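Local coordinates for assembly chaperone of ribosomal protein L4 (Acl4) (Chaetomium thermophilum, PDB 5TQB) that probably binds newly made ribosomal protein L4 through its TPR-like helical fold and shields it until assembly into the ribosome, at residues N3-L8 / G38-A43; G213-L218 / P229-L234. One frame throughout, in Å; residues are numbered along the deposited sequence.

Both contacts are buried joints of an all-helical, TPR-type fold, set in different parts of the chain, with centres about 37 Å apart and nearest atoms about 23 Å apart. Contact 1 lies toward the amino-terminal end, about 29 Å from the centre of the chain, and brings together the beginnings of helices 4-16 and 41-54. Contact 2, about 11 Å from that centre, folds the loop after helix 201-212 against helix 228-240. In each, aliphatic carbons meet a ring, and a basic group is bound to a glutamate beyond the segments. Contact 1 joins lysine and histidine through one carboxylate; contact 2 centres on a tryptophan, beside a surface packed against another protein.

Contact 1. Residues N3-L8 / G38-A43; sequences NPKELL and GRHAGA
H40 lies against K5 and L8 where the starts of two helices approach each other. The ring of H40 receives the aliphatic part of K5, whose CD comes within 3.6 Å of H40 NE2 as the two side chains cross at about a right angle. The lysine chain sets out with CG anti to the backbone N (chi1 169°) and bends at chi2 (59°), which lays its middle carbons beside the imidazole. Nearer the H40 backbone, L8 CD1 packs on H40 CB at 3.9 Å. K5 NZ and H40 NE2 stand 4.2 Å apart and both turn to E80 OE1, by salt bridge and hydrogen bond respectively; this one carboxylate oxygen, gripped twice, probably holds both groups in place. Replacing H40 by an alanine removes the imidazole, which would probably leave E80 with K5 alone of this pair and open a gap beside K5 CD and L8 CD1. Behind K5, its backbone N gives a 2.7 Å N-cap bond to N3 OD1, in the carbonyl plane, fixing the first turn of helix 4-16. The contact is helix packing of a TPR-type array: L8 reaches A30 of helix 20-32 and L47 of helix 41-54, which lies in the predicted repeat, while H40 also touches L81 of helix 79-82.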
ATOM      1  N   ASN B   3      -1.818  30.687  18.997  1.00 84.48           N
ATOM      2  CA  ASN B   3      -2.778  29.681  19.441  1.00 78.14           C
ATOM      3  C   ASN B   3      -2.222  28.264  19.230  1.00 77.46           C
ATOM      4  O   ASN B   3      -1.775  27.940  18.128  1.00 75.14           O
ATOM      5  CB  ASN B   3      -4.099  29.848  18.682  1.00 73.00           C
ATOM      6  CG  ASN B   3      -5.212  28.974  19.238  1.00 71.33           C
ATOM      7  OD1 ASN B   3      -5.030  27.778  19.459  1.00 69.40           O
ATOM      8  ND2 ASN B   3      -6.375  29.573  19.466  1.00 70.46           N
ATOM      9  N   PRO B   4      -2.252  27.412  20.279  1.00 77.10           N
ATOM     10  CA  PRO B   4      -1.736  26.040  20.154  1.00 70.53           C
ATOM     11  C   PRO B   4      -2.480  25.180  19.139  1.00 69.59           C
ATOM     12  O   PRO B   4      -1.916  24.200  18.646  1.00 70.37           O
ATOM     13  CB  PRO B   4      -1.947  25.451  21.553  1.00 72.60           C
ATOM     14  CG  PRO B   4      -2.093  26.597  22.455  1.00 77.25           C
ATOM     15  CD  PRO B   4      -2.694  27.703  21.655  1.00 78.49           C
ATOM     16  N   LYS B   5      -3.732  25.512  18.846  1.00 71.03           N
ATOM     17  CA  LYS B   5      -4.502  24.745  17.871  1.00 72.65           C
ATOM     18  C   LYS B   5      -3.882  24.897  16.482  1.00 72.08           C
ATOM     19  O   LYS B   5      -3.898  23.960  15.683  1.00 71.70           O
ATOM     20  CB  LYS B   5      -5.972  25.178  17.875  1.00 77.96           C
ATOM     21  CG  LYS B   5      -6.813  24.626  16.725  1.00 82.44           C
ATOM     22  CD  LYS B   5      -6.838  23.104  16.697  1.00 87.04           C
ATOM     23  CE  LYS B   5      -7.669  22.590  15.526  1.00 88.76           C
ATOM     24  NZ  LYS B   5      -7.701  21.101  15.455  1.00 88.88           N
ATOM     25  N   GLU B   6      -3.320  26.074  16.210  1.00 69.77           N
ATOM     26  CA  GLU B   6      -2.632  26.328  14.949  1.00 67.94           C
ATOM     27  C   GLU B   6      -1.383  25.464  14.849  1.00 66.53           C
ATOM     28  O   GLU B   6      -1.043  24.973  13.772  1.00 66.85           O
ATOM     29  CB  GLU B   6      -2.257  27.810  14.822  1.00 74.36           C
ATOM     30  CG  GLU B   6      -1.598  28.170  13.487  1.00 78.00           C
ATOM     31  CD  GLU B   6      -1.310  29.666  13.333  1.00 85.01           C
ATOM     32  OE1 GLU B   6      -0.469  30.018  12.477  1.00 83.61           O
ATOM     33  OE2 GLU B   6      -1.925  30.488  14.052  1.00 88.89           O
ATOM     34  N   LEU B   7      -0.703  25.273  15.975  1.00 66.96           N
ATOM     35  CA  LEU B   7       0.456  24.384  16.020  1.00 69.24           C
ATOM     36  C   LEU B   7       0.084  22.928  15.747  1.00 66.77           C
ATOM     37  O   LEU B   7       0.861  22.194  15.139  1.00 68.37           O
ATOM     38  CB  LEU B   7       1.162  24.486  17.370  1.00 73.34           C
ATOM     39  CG  LEU B   7       2.205  25.594  17.518  1.00 77.07           C
ATOM     40  CD1 LEU B   7       1.797  26.858  16.795  1.00 77.96           C
ATOM     41  CD2 LEU B   7       2.451  25.879  18.991  1.00 79.23           C
ATOM     42  N   LEU B   8      -1.094  22.505  16.201  1.00 65.41           N
ATOM     43  CA  LEU B   8      -1.557  21.141  15.938  1.00 65.41           C
ATOM     44  C   LEU B   8      -1.817  20.941  14.453  1.00 66.01           C
ATOM     45  O   LEU B   8      -1.511  19.887  13.896  1.00 64.38           O
ATOM     46  CB  LEU B   8      -2.835  20.831  16.720  1.00 63.70           C
ATOM     47  CG  LEU B   8      -2.727  20.700  18.240  1.00 67.83           C
ATOM     48  CD1 LEU B   8      -4.077  20.301  18.830  1.00 70.35           C
ATOM     49  CD2 LEU B   8      -1.655  19.697  18.642  1.00 67.65           C
ATOM     50  N   GLY B  38      -5.732  20.743  29.338  1.00 76.44           N
ATOM     51  CA  GLY B  38      -6.130  21.553  28.202  1.00 74.25           C
ATOM     52  C   GLY B  38      -7.291  20.990  27.404  1.00 74.97           C
ATOM     53  O   GLY B  38      -7.581  19.792  27.439  1.00 76.41           O
ATOM     54  N   ARG B  39      -7.945  21.881  26.668  1.00 75.28           N
ATOM     55  CA  ARG B  39      -9.093  21.553  25.834  1.00 73.91           C
ATOM     56  C   ARG B  39      -8.718  20.524  24.762  1.00 68.02           C
ATOM     57  O   ARG B  39      -9.454  19.564  24.526  1.00 63.75           O
ATOM     58  CB  ARG B  39      -9.597  22.847  25.183  1.00 79.98           C
ATOM     59  CG  ARG B  39     -10.963  22.784  24.520  1.00 80.62           C
ATOM     60  CD  ARG B  39     -11.455  24.202  24.173  1.00 79.84           C
ATOM     61  NE  ARG B  39     -12.721  24.191  23.438  1.00 77.63           N
ATOM     62  CZ  ARG B  39     -12.839  24.338  22.120  1.00 77.85           C
ATOM     63  NH1 ARG B  39     -11.769  24.525  21.358  1.00 79.86           N
ATOM     64  NH2 ARG B  39     -14.039  24.308  21.556  1.00 78.72           N
ATOM     65  N   HIS B  40      -7.563  20.729  24.127  1.00 66.72           N
ATOM     66  CA  HIS B  40      -7.116  19.876  23.021  1.00 67.42           C
ATOM     67  C   HIS B  40      -6.092  18.826  23.450  1.00 62.67           C
ATOM     68  O   HIS B  40      -5.324  18.333  22.625  1.00 62.43           O
ATOM     69  CB  HIS B  40      -6.508  20.729  21.903  1.00 69.21           C
ATOM     70  CG  HIS B  40      -7.521  21.369  21.009  1.00 73.52           C
ATOM     71  ND1 HIS B  40      -8.181  22.530  21.346  1.00 75.97           N
ATOM     72  CD2 HIS B  40      -7.982  21.014  19.788  1.00 75.55           C
ATOM     73  CE1 HIS B  40      -9.008  22.863  20.371  1.00 76.85           C
ATOM     74  NE2 HIS B  40      -8.905  21.959  19.411  1.00 75.89           N
ATOM     75  N   ALA B  41      -6.077  18.482  24.732  1.00 63.64           N
ATOM     76  CA  ALA B  41      -5.101  17.525  25.251  1.00 66.34           C
ATOM     77  C   ALA B  41      -5.208  16.171  24.542  1.00 62.35           C
ATOM     78  O   ALA B  41      -4.198  15.598  24.131  1.00 63.30           O
ATOM     79  CB  ALA B  41      -5.273  17.360  26.752  1.00 70.04           C
ATOM     80  N   GLY B  42      -6.431  15.683  24.372  1.00 59.60           N
ATOM     81  CA  GLY B  42      -6.653  14.403  23.729  1.00 62.87           C
ATOM     82  C   GLY B  42      -6.155  14.363  22.300  1.00 64.23           C
ATOM     83  O   GLY B  42      -5.467  13.423  21.892  1.00 63.19           O
ATOM     84  N   ALA B  43      -6.510  15.384  21.531  1.00 65.61           N
ATOM     85  CA  ALA B  43      -6.095  15.470  20.138  1.00 61.55           C
ATOM     86  C   ALA B  43      -4.582  15.630  20.045  1.00 57.51           C
ATOM     87  O   ALA B  43      -3.948  15.066  19.161  1.00 57.32           O
ATOM     88  CB  ALA B  43      -6.794  16.635  19.455  1.00 61.02           C
TER

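Contact 2. Residues G213-L218 / P229-L234; sequences GLWTHL and PSRVSL
L218 N bonds to W215 O at 2.9 Å and closes a type I turn in the loop, from which the indole of W215 extends to meet R231 and L234 of helix 228-240. W215 CG takes the crowded position between backbone N and carbonyl carbon (chi1 71°), directing the ring toward that helix. R231 CD sits over one face of the indole, 4.2 Å from W215 CH2, and CG lies equally near W215 CZ2. Bends at chi2 and chi3 (71°) pass the arginine chain over the outer rim of the six-membered ring, near CH2. R231 NE comes to 4.0 Å from W215 CH2, but the planes of indole and guanidinium are 54° apart, so the groups are not stacked flat. The polar end is held elsewhere: R231 NH2 makes a salt bridge with E257 and NH1 a hydrogen bond with the backbone O of P226, leaving the aliphatic part of the arginine to meet the ring.

On the opposite face, T216 CG2 stands 4.0 Å above the ring centre, which leaves W215 sandwiched between its own neighbour in the loop and the helix. L234 arrives differently: its CD2 meets W215 CZ2 at 3.9 Å near the ring plane, as an apolar contact at the edge. P229, S230, V232 and S233 of helix 228-240 pack against the chain of another protein, probably the L4 client. One tryptophan thus ties the loop to three helices, resting on P185 of helix 185-197 and R253 of helix 244-257 as well as on helix 228-240, while L234 packs on L208 and L212 of helix 201-212.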
ATOM      1  N   GLY B 213     -13.002  -8.720  -6.195  1.00 74.75           N
ATOM      2  CA  GLY B 213     -13.877  -8.065  -7.150  1.00 75.39           C
ATOM      3  C   GLY B 213     -14.263  -6.655  -6.742  1.00 75.61           C
ATOM      4  O   GLY B 213     -14.899  -5.936  -7.511  1.00 78.07           O
ATOM      5  N   LEU B 214     -13.872  -6.259  -5.534  1.00 73.10           N
ATOM      6  CA  LEU B 214     -14.209  -4.945  -5.005  1.00 69.79           C
ATOM      7  C   LEU B 214     -13.084  -3.928  -5.166  1.00 70.59           C
ATOM      8  O   LEU B 214     -13.274  -2.757  -4.838  1.00 75.27           O
ATOM      9  CB  LEU B 214     -14.588  -5.056  -3.524  1.00 66.15           C
ATOM     10  CG  LEU B 214     -15.872  -5.834  -3.223  1.00 65.63           C
ATOM     11  CD1 LEU B 214     -15.967  -6.143  -1.748  1.00 66.29           C
ATOM     12  CD2 LEU B 214     -17.105  -5.067  -3.673  1.00 67.02           C
ATOM     13  N   TRP B 215     -11.921  -4.350  -5.663  1.00 69.04           N
ATOM     14  CA  TRP B 215     -10.790  -3.424  -5.773  1.00 68.12           C
ATOM     15  C   TRP B 215      -9.797  -3.680  -6.913  1.00 72.23           C
ATOM     16  O   TRP B 215      -9.105  -2.753  -7.335  1.00 70.40           O
ATOM     17  CB  TRP B 215     -10.030  -3.351  -4.442  1.00 66.57           C
ATOM     18  CG  TRP B 215      -9.250  -4.589  -4.101  1.00 69.03           C
ATOM     19  CD1 TRP B 215      -9.694  -5.663  -3.391  1.00 68.53           C
ATOM     20  CD2 TRP B 215      -7.887  -4.872  -4.449  1.00 69.20           C
ATOM     21  NE1 TRP B 215      -8.696  -6.601  -3.275  1.00 68.41           N
ATOM     22  CE2 TRP B 215      -7.577  -6.142  -3.917  1.00 67.23           C
ATOM     23  CE3 TRP B 215      -6.900  -4.177  -5.161  1.00 67.59           C
ATOM     24  CZ2 TRP B 215      -6.324  -6.734  -4.072  1.00 66.27           C
ATOM     25  CZ3 TRP B 215      -5.654  -4.766  -5.313  1.00 68.48           C
ATOM     26  CH2 TRP B 215      -5.377  -6.032  -4.770  1.00 68.75           C
ATOM     27  N   THR B 216      -9.715  -4.909  -7.420  1.00 76.58           N
ATOM     28  CA  THR B 216      -8.702  -5.231  -8.432  1.00 78.75           C
ATOM     29  C   THR B 216      -8.881  -4.421  -9.714  1.00 82.46           C
ATOM     30  O   THR B 216      -7.930  -4.219 -10.467  1.00 82.57           O
ATOM     31  CB  THR B 216      -8.702  -6.725  -8.798  1.00 77.74           C
ATOM     32  OG1 THR B 216     -10.012  -7.116  -9.228  1.00 80.53           O
ATOM     33  CG2 THR B 216      -8.277  -7.565  -7.607  1.00 74.99           C
ATOM     34  N   HIS B 217     -10.101  -3.949  -9.946  1.00 86.90           N
ATOM     35  CA  HIS B 217     -10.422  -3.178 -11.142  1.00 90.82           C
ATOM     36  C   HIS B 217     -10.265  -1.671 -10.920  1.00 87.85           C
ATOM     37  O   HIS B 217     -10.417  -0.888 -11.855  1.00 89.13           O
ATOM     38  CB  HIS B 217     -11.851  -3.490 -11.596  1.00 99.61           C
ATOM     39  CG  HIS B 217     -12.877  -3.324 -10.518  1.00108.42           C
ATOM     40  ND1 HIS B 217     -13.604  -2.165 -10.352  1.00111.96           N
ATOM     41  CD2 HIS B 217     -13.289  -4.169  -9.542  1.00112.11           C
ATOM     42  CE1 HIS B 217     -14.426  -2.307  -9.327  1.00113.27           C
ATOM     43  NE2 HIS B 217     -14.252  -3.512  -8.816  1.00113.54           N
ATOM     44  N   LEU B 218      -9.957  -1.266  -9.690  1.00 84.02           N
ATOM     45  CA  LEU B 218      -9.801   0.152  -9.366  1.00 81.36           C
ATOM     46  C   LEU B 218      -8.436   0.678  -9.788  1.00 82.16           C
ATOM     47  O   LEU B 218      -7.491  -0.097  -9.938  1.00 83.08           O
ATOM     48  CB  LEU B 218      -9.969   0.385  -7.862  1.00 79.57           C
ATOM     49  CG  LEU B 218     -11.389   0.560  -7.314  1.00 81.13           C
ATOM     50  CD1 LEU B 218     -12.330  -0.499  -7.852  1.00 84.01           C
ATOM     51  CD2 LEU B 218     -11.367   0.540  -5.793  1.00 78.88           C
ATOM     52  N   PRO B 229      -0.180  -3.797   4.050  1.00 55.93           N
ATOM     53  CA  PRO B 229      -0.100  -4.919   4.992  1.00 57.64           C
ATOM     54  C   PRO B 229      -1.309  -5.844   4.897  1.00 60.04           C
ATOM     55  O   PRO B 229      -1.186  -7.054   5.068  1.00 63.75           O
ATOM     56  CB  PRO B 229      -0.064  -4.225   6.363  1.00 55.03           C
ATOM     57  CG  PRO B 229       0.371  -2.842   6.084  1.00 54.45           C
ATOM     58  CD  PRO B 229      -0.256  -2.513   4.766  1.00 56.52           C
ATOM     59  N   SER B 230      -2.467  -5.267   4.609  1.00 60.71           N
ATOM     60  CA  SER B 230      -3.694  -6.029   4.460  1.00 60.88           C
ATOM     61  C   SER B 230      -3.634  -6.928   3.218  1.00 60.45           C
ATOM     62  O   SER B 230      -4.222  -8.013   3.197  1.00 59.48           O
ATOM     63  CB  SER B 230      -4.888  -5.074   4.386  1.00 61.13           C
ATOM     64  OG  SER B 230      -6.109  -5.778   4.291  1.00 67.93           O
ATOM     65  N   ARG B 231      -2.921  -6.479   2.187  1.00 59.55           N
ATOM     66  CA  ARG B 231      -2.796  -7.255   0.954  1.00 56.76           C
ATOM     67  C   ARG B 231      -1.749  -8.355   1.085  1.00 52.99           C
ATOM     68  O   ARG B 231      -1.763  -9.322   0.330  1.00 52.93           O
ATOM     69  CB  ARG B 231      -2.471  -6.348  -0.233  1.00 58.02           C
ATOM     70  CG  ARG B 231      -3.712  -5.841  -0.968  1.00 60.38           C
ATOM     71  CD  ARG B 231      -3.576  -4.394  -1.375  1.00 60.20           C
ATOM     72  NE  ARG B 231      -2.613  -4.221  -2.449  1.00 66.72           N
ATOM     73  CZ  ARG B 231      -1.921  -3.109  -2.672  1.00 64.19           C
ATOM     74  NH1 ARG B 231      -2.066  -2.047  -1.891  1.00 63.87           N
ATOM     75  NH2 ARG B 231      -1.070  -3.067  -3.684  1.00 65.66           N
ATOM     76  N   VAL B 232      -0.842  -8.208   2.043  1.00 51.17           N
ATOM     77  CA  VAL B 232       0.105  -9.266   2.345  1.00 54.10           C
ATOM     78  C   VAL B 232      -0.673 -10.440   2.933  1.00 56.21           C
ATOM     79  O   VAL B 232      -0.517 -11.580   2.494  1.00 57.23           O
ATOM     80  CB  VAL B 232       1.194  -8.796   3.330  1.00 56.35           C
ATOM     81  CG1 VAL B 232       2.101  -9.960   3.740  1.00 58.38           C
ATOM     82  CG2 VAL B 232       2.018  -7.682   2.710  1.00 58.96           C
ATOM     83  N   SER B 233      -1.519 -10.146   3.916  1.00 54.20           N
ATOM     84  CA  SER B 233      -2.372 -11.153   4.533  1.00 56.09           C
ATOM     85  C   SER B 233      -3.214 -11.846   3.474  1.00 55.15           C
ATOM     86  O   SER B 233      -3.430 -13.066   3.526  1.00 49.79           O
ATOM     87  CB  SER B 233      -3.272 -10.502   5.583  1.00 60.06           C
ATOM     88  OG  SER B 233      -4.383 -11.319   5.906  1.00 63.11           O
ATOM     89  N   LEU B 234      -3.678 -11.066   2.504  1.00 52.87           N
ATOM     90  CA  LEU B 234      -4.487 -11.604   1.418  1.00 53.34           C
ATOM     91  C   LEU B 234      -3.722 -12.671   0.635  1.00 57.23           C
ATOM     92  O   LEU B 234      -4.260 -13.740   0.354  1.00 62.81           O
ATOM     93  CB  LEU B 234      -4.929 -10.483   0.479  1.00 50.13           C
ATOM     94  CG  LEU B 234      -5.672 -10.925  -0.779  1.00 52.60           C
ATOM     95  CD1 LEU B 234      -6.994 -11.590  -0.414  1.00 54.21           C
ATOM     96  CD2 LEU B 234      -5.886  -9.745  -1.696  1.00 54.79           C
TER